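Side-chain contacts in VP2 (Primate bocaparvovirus 1, PDB 7L0Y), which self-assembles, as 60 copies, into the T=1 icosahedral capsid, about 26 nm across, of human bocavirus 1: residues Ser80-Pro85 with Val452-Val457; Trp336-Glu341 with Asp506-Val511; Thr391-Ile396 with Ile500-Tyr505. All blocks are in the same frame, centred on the assembly; numbering follows the deposited sequence.

Interaction 1. Residues Ser80-Pro85 with Val452-Val457; sequences SCHFSP and VSCEIV
His-82 lays its imidazole against the long strand 446-462 of the parvovirus jelly roll, on the side that faces helix 79-82, meeting Ile-456 and Cys-454. That strand runs between strands 30-42 and 95-118 and is the last of the barrel; the short, weakly bonded helical turn carrying His-82 lies just ahead of helix 85-94. Alternation along the strand turns Cys-454 and Ile-456 toward the histidine and Glu-455 away.

Ile-456 supplies the methyl that covers the ring. Its side chain is extended beyond CG1 (chi2 175°), which carries CD1 out over one imidazole face, 3.5 Å from the ring centroid and 19° off the normal: a CH-pi contact. The two side chains meet nearly at right angles. Cys-454 comes at the rim instead. With SG anti to the backbone N (chi1 -177°), its sulfur stands near the ring plane, 3.6 Å from His-82 CE1.

The opposite face of the imidazole has Cys-81 SG 3.4 Å above its plane, shifted toward the rim, so the ring lies between a sulfur and a methyl. Its rotation is further fixed by a hydrogen bond from NE2 to the carbonyl O of Phe-76. The nearest atoms across the contact are His-82 CE1 and Ile-456 CD1, 3.3 Å apart.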
# COMPACT_ATOMS: atom_id res chain seq x y z
N SER A 80 85.31 -56.64 5.73
CA SER A 80 86.39 -55.77 5.30
C SER A 80 86.02 -54.99 4.05
O SER A 80 86.55 -53.90 3.82
CB SER A 80 87.65 -56.59 5.04
OG SER A 80 88.14 -57.14 6.24
N CYS A 81 85.13 -55.55 3.24
CA CYS A 81 84.54 -54.82 2.14
C CYS A 81 83.97 -53.48 2.60
O CYS A 81 84.26 -52.44 2.01
CB CYS A 81 83.46 -55.69 1.50
SG CYS A 81 82.51 -54.98 0.17
N HIS A 82 83.14 -53.50 3.63
CA HIS A 82 82.31 -52.37 3.98
C HIS A 82 82.86 -51.48 5.09
O HIS A 82 82.34 -50.39 5.29
CB HIS A 82 80.94 -52.89 4.38
CG HIS A 82 80.34 -53.79 3.36
ND1 HIS A 82 79.89 -53.33 2.14
CD2 HIS A 82 80.19 -55.13 3.33
CE1 HIS A 82 79.45 -54.35 1.43
NE2 HIS A 82 79.61 -55.45 2.13
N PHE A 83 83.89 -51.90 5.80
CA PHE A 83 84.37 -51.16 6.96
C PHE A 83 85.88 -51.01 6.89
O PHE A 83 86.59 -51.99 6.66
CB PHE A 83 84.00 -51.85 8.28
CG PHE A 83 82.54 -51.87 8.58
CD1 PHE A 83 81.93 -50.80 9.17
CD2 PHE A 83 81.78 -52.98 8.27
CE1 PHE A 83 80.58 -50.82 9.44
CE2 PHE A 83 80.44 -53.00 8.54
CZ PHE A 83 79.84 -51.93 9.13
N SER A 84 86.35 -49.80 7.07
CA SER A 84 87.76 -49.61 7.31
C SER A 84 88.11 -50.19 8.67
O SER A 84 87.24 -50.38 9.51
CB SER A 84 88.14 -48.14 7.23
OG SER A 84 87.56 -47.38 8.27
N PRO A 85 89.38 -50.50 8.90
CA PRO A 85 89.77 -50.95 10.24
C PRO A 85 89.39 -49.97 11.33
O PRO A 85 89.03 -50.38 12.43
CB PRO A 85 91.29 -51.10 10.10
CG PRO A 85 91.50 -51.33 8.68
CD PRO A 85 90.50 -50.56 7.95
N VAL A 452 82.08 -49.35 -9.27
CA VAL A 452 80.97 -49.82 -8.45
C VAL A 452 81.01 -49.08 -7.13
O VAL A 452 82.07 -48.96 -6.51
CB VAL A 452 81.01 -51.34 -8.21
CG1 VAL A 452 80.51 -52.03 -9.39
CG2 VAL A 452 82.43 -51.79 -7.95
N SER A 453 79.87 -48.57 -6.72
CA SER A 453 79.70 -48.01 -5.39
C SER A 453 78.67 -48.84 -4.65
O SER A 453 77.58 -49.08 -5.16
CB SER A 453 79.28 -46.54 -5.46
OG SER A 453 78.01 -46.40 -6.04
N CYS A 454 79.04 -49.29 -3.46
CA CYS A 454 78.13 -49.96 -2.54
C CYS A 454 77.85 -49.02 -1.39
O CYS A 454 78.76 -48.35 -0.90
CB CYS A 454 78.74 -51.27 -2.04
SG CYS A 454 77.69 -52.26 -0.97
N GLU A 455 76.60 -48.95 -0.97
CA GLU A 455 76.22 -48.14 0.17
C GLU A 455 75.25 -48.92 1.04
O GLU A 455 74.16 -49.27 0.58
CB GLU A 455 75.62 -46.82 -0.28
CG GLU A 455 75.26 -45.88 0.83
CD GLU A 455 74.80 -44.55 0.30
OE1 GLU A 455 74.81 -44.37 -0.93
OE2 GLU A 455 74.42 -43.68 1.11
N ILE A 456 75.64 -49.19 2.27
CA ILE A 456 74.82 -49.98 3.19
C ILE A 456 74.44 -49.11 4.37
O ILE A 456 75.30 -48.44 4.95
CB ILE A 456 75.54 -51.25 3.67
CG1 ILE A 456 75.83 -52.18 2.51
CG2 ILE A 456 74.70 -51.98 4.67
CD1 ILE A 456 76.61 -53.37 2.91
N VAL A 457 73.17 -49.11 4.72
CA VAL A 457 72.71 -48.56 5.98
C VAL A 457 72.69 -49.69 6.99
O VAL A 457 72.09 -50.74 6.76
CB VAL A 457 71.32 -47.92 5.84
CG1 VAL A 457 70.85 -47.43 7.18
CG2 VAL A 457 71.37 -46.79 4.86

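Interaction 2. Residues Trp336-Glu341 with Asp506-Val511; sequences WYQTPE and DQCMPV
Cys-508 points its SG at the rim of the Trp-336 indole, near the ring plane, and overlaps the amide end of Gln-338 beside it. The sulfur is 4.4 Å from Trp-336 CZ2, a loose apolar contact on the benzo edge of the indole, not a stack. With the Gln-338 amide it comes closer, so one thiol touches both side chains.

The presentation of that thiol comes from the backbone. Residues 506-509 make a type I beta turn closed by Met-509 N to Asp-506 O at 2.9 Å, and Cys-508 sits at its third position, with SG anti to its carbonyl carbon. On the other side, Gln-338 doubles back at chi2 (-64°), which brings its amide group beside the indole edge instead of letting it extend outward.

Trp-336 also meets the ring of Trp-149, and Arg-247 of a neighbouring subunit packs on both Trp-336 and Gln-338, so this buried spot lies close to a subunit boundary. Within the chain, strand 335-337, in the long GH insertion of the jelly roll between strands 215-232 and 424-429, pairs antiparallel with strand 348-350, whose Ile-349 touches Trp-336, Gln-338 and Cys-508, while Met-509 and Val-511 rest on helix 85-94.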
# COMPACT_ATOMS: atom_id res chain seq x y z
N TRP A 336 92.48 -68.98 8.07
CA TRP A 336 92.46 -68.50 6.70
C TRP A 336 93.75 -67.76 6.42
O TRP A 336 94.58 -67.57 7.31
CB TRP A 336 91.25 -67.61 6.45
CG TRP A 336 91.22 -66.39 7.29
CD1 TRP A 336 91.69 -65.16 6.96
CD2 TRP A 336 90.72 -66.28 8.62
NE1 TRP A 336 91.51 -64.29 7.99
CE2 TRP A 336 90.91 -64.95 9.03
CE3 TRP A 336 90.13 -67.17 9.51
CZ2 TRP A 336 90.53 -64.50 10.28
CZ3 TRP A 336 89.75 -66.73 10.74
CH2 TRP A 336 89.95 -65.40 11.12
N TYR A 337 93.91 -67.32 5.18
CA TYR A 337 94.99 -66.44 4.79
C TYR A 337 94.44 -65.05 4.54
O TYR A 337 93.33 -64.90 4.03
CB TYR A 337 95.72 -66.93 3.54
CG TYR A 337 96.47 -68.22 3.72
CD1 TYR A 337 97.64 -68.26 4.46
CD2 TYR A 337 96.06 -69.38 3.09
CE1 TYR A 337 98.33 -69.41 4.62
CE2 TYR A 337 96.77 -70.55 3.23
CZ TYR A 337 97.90 -70.56 4.00
OH TYR A 337 98.61 -71.72 4.16
N GLN A 338 95.22 -64.03 4.91
CA GLN A 338 94.85 -62.66 4.59
C GLN A 338 95.04 -62.34 3.12
O GLN A 338 94.37 -61.44 2.60
CB GLN A 338 95.67 -61.68 5.42
CG GLN A 338 95.19 -61.54 6.84
CD GLN A 338 93.81 -60.96 6.89
OE1 GLN A 338 93.47 -60.05 6.14
NE2 GLN A 338 92.98 -61.49 7.78
N THR A 339 95.93 -63.04 2.44
CA THR A 339 96.34 -62.71 1.09
C THR A 339 96.23 -63.94 0.21
O THR A 339 96.50 -65.05 0.67
CB THR A 339 97.78 -62.17 1.09
OG1 THR A 339 97.84 -60.96 1.86
CG2 THR A 339 98.29 -61.89 -0.30
N PRO A 340 95.80 -63.78 -1.04
CA PRO A 340 95.83 -64.91 -1.97
C PRO A 340 97.23 -65.44 -2.21
O PRO A 340 97.38 -66.54 -2.76
CB PRO A 340 95.21 -64.33 -3.24
CG PRO A 340 95.37 -62.87 -3.11
CD PRO A 340 95.21 -62.58 -1.66
N GLU A 341 98.25 -64.70 -1.82
CA GLU A 341 99.63 -65.15 -1.91
C GLU A 341 100.11 -65.84 -0.64
O GLU A 341 101.28 -66.22 -0.56
CB GLU A 341 100.54 -63.97 -2.23
CG GLU A 341 100.30 -63.39 -3.61
CD GLU A 341 101.13 -62.15 -3.88
OE1 GLU A 341 101.74 -61.63 -2.92
OE2 GLU A 341 101.18 -61.71 -5.04
N ASP A 506 93.35 -61.25 16.95
CA ASP A 506 92.88 -60.08 17.68
C ASP A 506 93.10 -58.80 16.89
O ASP A 506 92.35 -57.84 17.07
CB ASP A 506 93.57 -60.00 19.04
CG ASP A 506 93.05 -61.03 20.01
OD1 ASP A 506 91.96 -61.59 19.77
OD2 ASP A 506 93.73 -61.29 21.03
N GLN A 507 94.11 -58.77 16.02
CA GLN A 507 94.29 -57.61 15.17
C GLN A 507 93.15 -57.48 14.17
O GLN A 507 92.90 -56.39 13.65
CB GLN A 507 95.63 -57.69 14.46
CG GLN A 507 96.80 -57.61 15.39
CD GLN A 507 98.11 -57.83 14.70
OE1 GLN A 507 98.16 -58.40 13.62
NE2 GLN A 507 99.18 -57.39 15.33
N CYS A 508 92.46 -58.58 13.90
CA CYS A 508 91.26 -58.53 13.08
C CYS A 508 90.06 -58.00 13.85
O CYS A 508 89.01 -57.78 13.24
CB CYS A 508 90.96 -59.91 12.53
SG CYS A 508 92.19 -60.52 11.37
N MET A 509 90.19 -57.79 15.16
CA MET A 509 89.18 -57.18 16.01
C MET A 509 87.87 -57.97 15.97
O MET A 509 86.88 -57.50 15.40
CB MET A 509 88.95 -55.74 15.58
CG MET A 509 90.14 -54.86 15.80
SD MET A 509 89.89 -53.20 15.18
CE MET A 509 90.09 -53.48 13.42
N PRO A 510 87.84 -59.16 16.55
CA PRO A 510 86.60 -59.93 16.58
C PRO A 510 85.55 -59.28 17.47
O PRO A 510 85.84 -58.39 18.26
CB PRO A 510 87.04 -61.29 17.13
CG PRO A 510 88.22 -60.97 17.94
CD PRO A 510 88.93 -59.87 17.25
N VAL A 511 84.32 -59.73 17.31
CA VAL A 511 83.24 -59.25 18.16
C VAL A 511 83.18 -60.11 19.42
O VAL A 511 83.95 -61.06 19.58
CB VAL A 511 81.89 -59.27 17.42
CG1 VAL A 511 81.92 -58.31 16.26
CG2 VAL A 511 81.55 -60.67 16.95

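Interaction 3. Residues Thr391-Ile396 with Ile500-Tyr505; sequences TRENPI and IQPTSY
Thr-391 pushes its methyl against the ring of Tyr-505, and two residues further on Glu-393 brushes the ring of Pro-502. The methyl carbon CG2 of Thr-391 is 3.4 Å from Tyr-505 CE1 and 3.9 Å from CZ, meeting the ring at a slant, toward the hydroxyl end. Tyr-505 reaches it because its CG is anti to the backbone N (chi1 176°), which swings the phenol back over the 391-396 loop. The second touch is looser: Glu-393 OE2 stands 3.9 Å from Pro-502 CG, a carboxylate oxygen against an aliphatic ring carbon.

What sets these groups in place is a type I beta turn from Thr-391 to Asn-394, closed by Asn-394 N to Thr-391 O at 3.3 Å. Inside it, Thr-391 turns OG1 back over the turn, where it takes a weak bond from Glu-393 N, and that orientation directs CG2 outward to the tyrosine. The Glu-393 chain folds at chi2 (79°), bringing OE2 to 3.8 Å from Arg-392 NH1, a long salt bridge. Arg-392 has a second carboxylate partner in Asp-156 and also donates from NE to Phe-83 O. On the 500-505 side, Tyr-505 OH has a weak bond to Pro-389 O, and Gln-507 OE1 accepts from the backbone N of both Thr-503 and Ser-504.

Trp-336 touches Thr-391, Glu-393 and Tyr-505, and Arg-247 of a neighbouring subunit bonds to Glu-393 O. Neither segment is regular helix or strand: a beta turn near the end of the long GH insertion, ahead of strand 424-429, packs on the C-terminal loop that follows the barrel's last strand, within the parvovirus jelly-roll capsid fold and its long inter-strand loops.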
# COMPACT_ATOMS: atom_id res chain seq x y z
N THR A 391 85.18 -61.53 12.77
CA THR A 391 86.12 -60.45 12.57
C THR A 391 85.72 -59.66 11.33
O THR A 391 84.73 -59.96 10.66
CB THR A 391 87.55 -60.98 12.42
OG1 THR A 391 87.62 -61.86 11.30
CG2 THR A 391 87.96 -61.72 13.66
N ARG A 392 86.51 -58.64 11.04
CA ARG A 392 86.29 -57.83 9.86
C ARG A 392 86.58 -58.63 8.59
O ARG A 392 86.13 -58.28 7.50
CB ARG A 392 87.16 -56.59 9.97
CG ARG A 392 87.10 -55.64 8.85
CD ARG A 392 87.98 -54.45 9.14
NE ARG A 392 88.15 -53.64 7.96
CZ ARG A 392 89.13 -53.80 7.09
NH1 ARG A 392 90.04 -54.73 7.30
NH2 ARG A 392 89.22 -53.03 6.03
N GLU A 393 87.30 -59.74 8.72
CA GLU A 393 87.66 -60.55 7.57
C GLU A 393 86.71 -61.73 7.35
O GLU A 393 86.98 -62.56 6.49
CB GLU A 393 89.10 -61.03 7.71
CG GLU A 393 90.09 -59.91 7.55
CD GLU A 393 90.22 -59.06 8.80
OE1 GLU A 393 89.53 -59.39 9.79
OE2 GLU A 393 90.96 -58.06 8.78
N ASN A 394 85.64 -61.82 8.12
CA ASN A 394 84.69 -62.91 7.95
C ASN A 394 83.68 -62.58 6.86
O ASN A 394 83.41 -61.41 6.58
CB ASN A 394 83.97 -63.18 9.26
CG ASN A 394 84.87 -63.78 10.30
OD1 ASN A 394 85.08 -63.21 11.35
ND2 ASN A 394 85.37 -64.96 10.03
N PRO A 395 83.14 -63.59 6.20
CA PRO A 395 81.96 -63.39 5.36
C PRO A 395 80.76 -62.95 6.18
O PRO A 395 80.61 -63.33 7.34
CB PRO A 395 81.73 -64.77 4.75
CG PRO A 395 83.04 -65.42 4.81
CD PRO A 395 83.71 -64.94 6.04
N ILE A 396 79.90 -62.16 5.55
CA ILE A 396 78.73 -61.66 6.25
C ILE A 396 77.62 -62.70 6.26
O ILE A 396 77.19 -63.17 7.32
CB ILE A 396 78.25 -60.34 5.62
CG1 ILE A 396 79.36 -59.29 5.70
CG2 ILE A 396 77.03 -59.83 6.34
CD1 ILE A 396 79.07 -58.06 4.93
N ILE A 500 100.04 -53.87 4.86
CA ILE A 500 100.41 -54.82 5.90
C ILE A 500 99.12 -55.48 6.39
O ILE A 500 98.10 -54.82 6.55
CB ILE A 500 101.15 -54.11 7.04
CG1 ILE A 500 102.30 -53.26 6.48
CG2 ILE A 500 101.66 -55.10 8.06
CD1 ILE A 500 103.27 -54.03 5.64
N GLN A 501 99.15 -56.79 6.51
CA GLN A 501 97.97 -57.49 6.98
C GLN A 501 98.05 -57.72 8.49
O GLN A 501 99.14 -57.72 9.07
CB GLN A 501 97.83 -58.82 6.26
CG GLN A 501 97.62 -58.67 4.77
CD GLN A 501 96.39 -57.86 4.44
OE1 GLN A 501 95.35 -57.99 5.09
NE2 GLN A 501 96.50 -57.02 3.43
N PRO A 502 96.91 -57.90 9.14
CA PRO A 502 96.93 -58.39 10.53
C PRO A 502 97.52 -59.79 10.59
O PRO A 502 97.20 -60.65 9.77
CB PRO A 502 95.45 -58.39 10.92
CG PRO A 502 94.71 -58.43 9.64
CD PRO A 502 95.54 -57.64 8.68
N THR A 503 98.45 -59.99 11.52
CA THR A 503 99.09 -61.29 11.64
C THR A 503 98.41 -62.15 12.70
O THR A 503 98.69 -63.35 12.81
CB THR A 503 100.57 -61.13 11.95
OG1 THR A 503 100.74 -60.35 13.14
CG2 THR A 503 101.27 -60.45 10.81
N SER A 504 97.51 -61.57 13.49
CA SER A 504 96.85 -62.32 14.54
C SER A 504 95.35 -62.12 14.47
O SER A 504 94.85 -61.23 13.78
CB SER A 504 97.36 -61.92 15.93
OG SER A 504 96.99 -60.60 16.27
N TYR A 505 94.65 -62.97 15.21
CA TYR A 505 93.20 -62.95 15.21
C TYR A 505 92.65 -61.72 15.92
O TYR A 505 91.61 -61.18 15.53
CB TYR A 505 92.69 -64.24 15.86
CG TYR A 505 91.20 -64.32 16.02
CD1 TYR A 505 90.38 -64.57 14.94
CD2 TYR A 505 90.62 -64.19 17.26
CE1 TYR A 505 89.03 -64.66 15.08
CE2 TYR A 505 89.27 -64.29 17.42
CZ TYR A 505 88.48 -64.52 16.33
OH TYR A 505 87.11 -64.61 16.48

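All three contacts are mainly buried, but they occupy different layers. Interaction 1 joins a helical turn to a barrel strand, while interactions 2 and 3 pack loops together, with centres about 2 Å apart and 391-396/500-505 nested inside the chain loop closed by 336-341/506-511. Glu-393 of interaction 3 also packs on Gln-338 and Cys-508 of interaction 2. Interaction 1, about 15 Å from interaction 3 between centres, is tied to it through Arg-392, which bonds to Phe-83 and Ser-80, and through His-82 against Ile-396. An imidazole between a methyl and thiols marks the barrel; indole and thiol, then methyl, phenol and carboxylate, take over in the loops. Other subunits border all three.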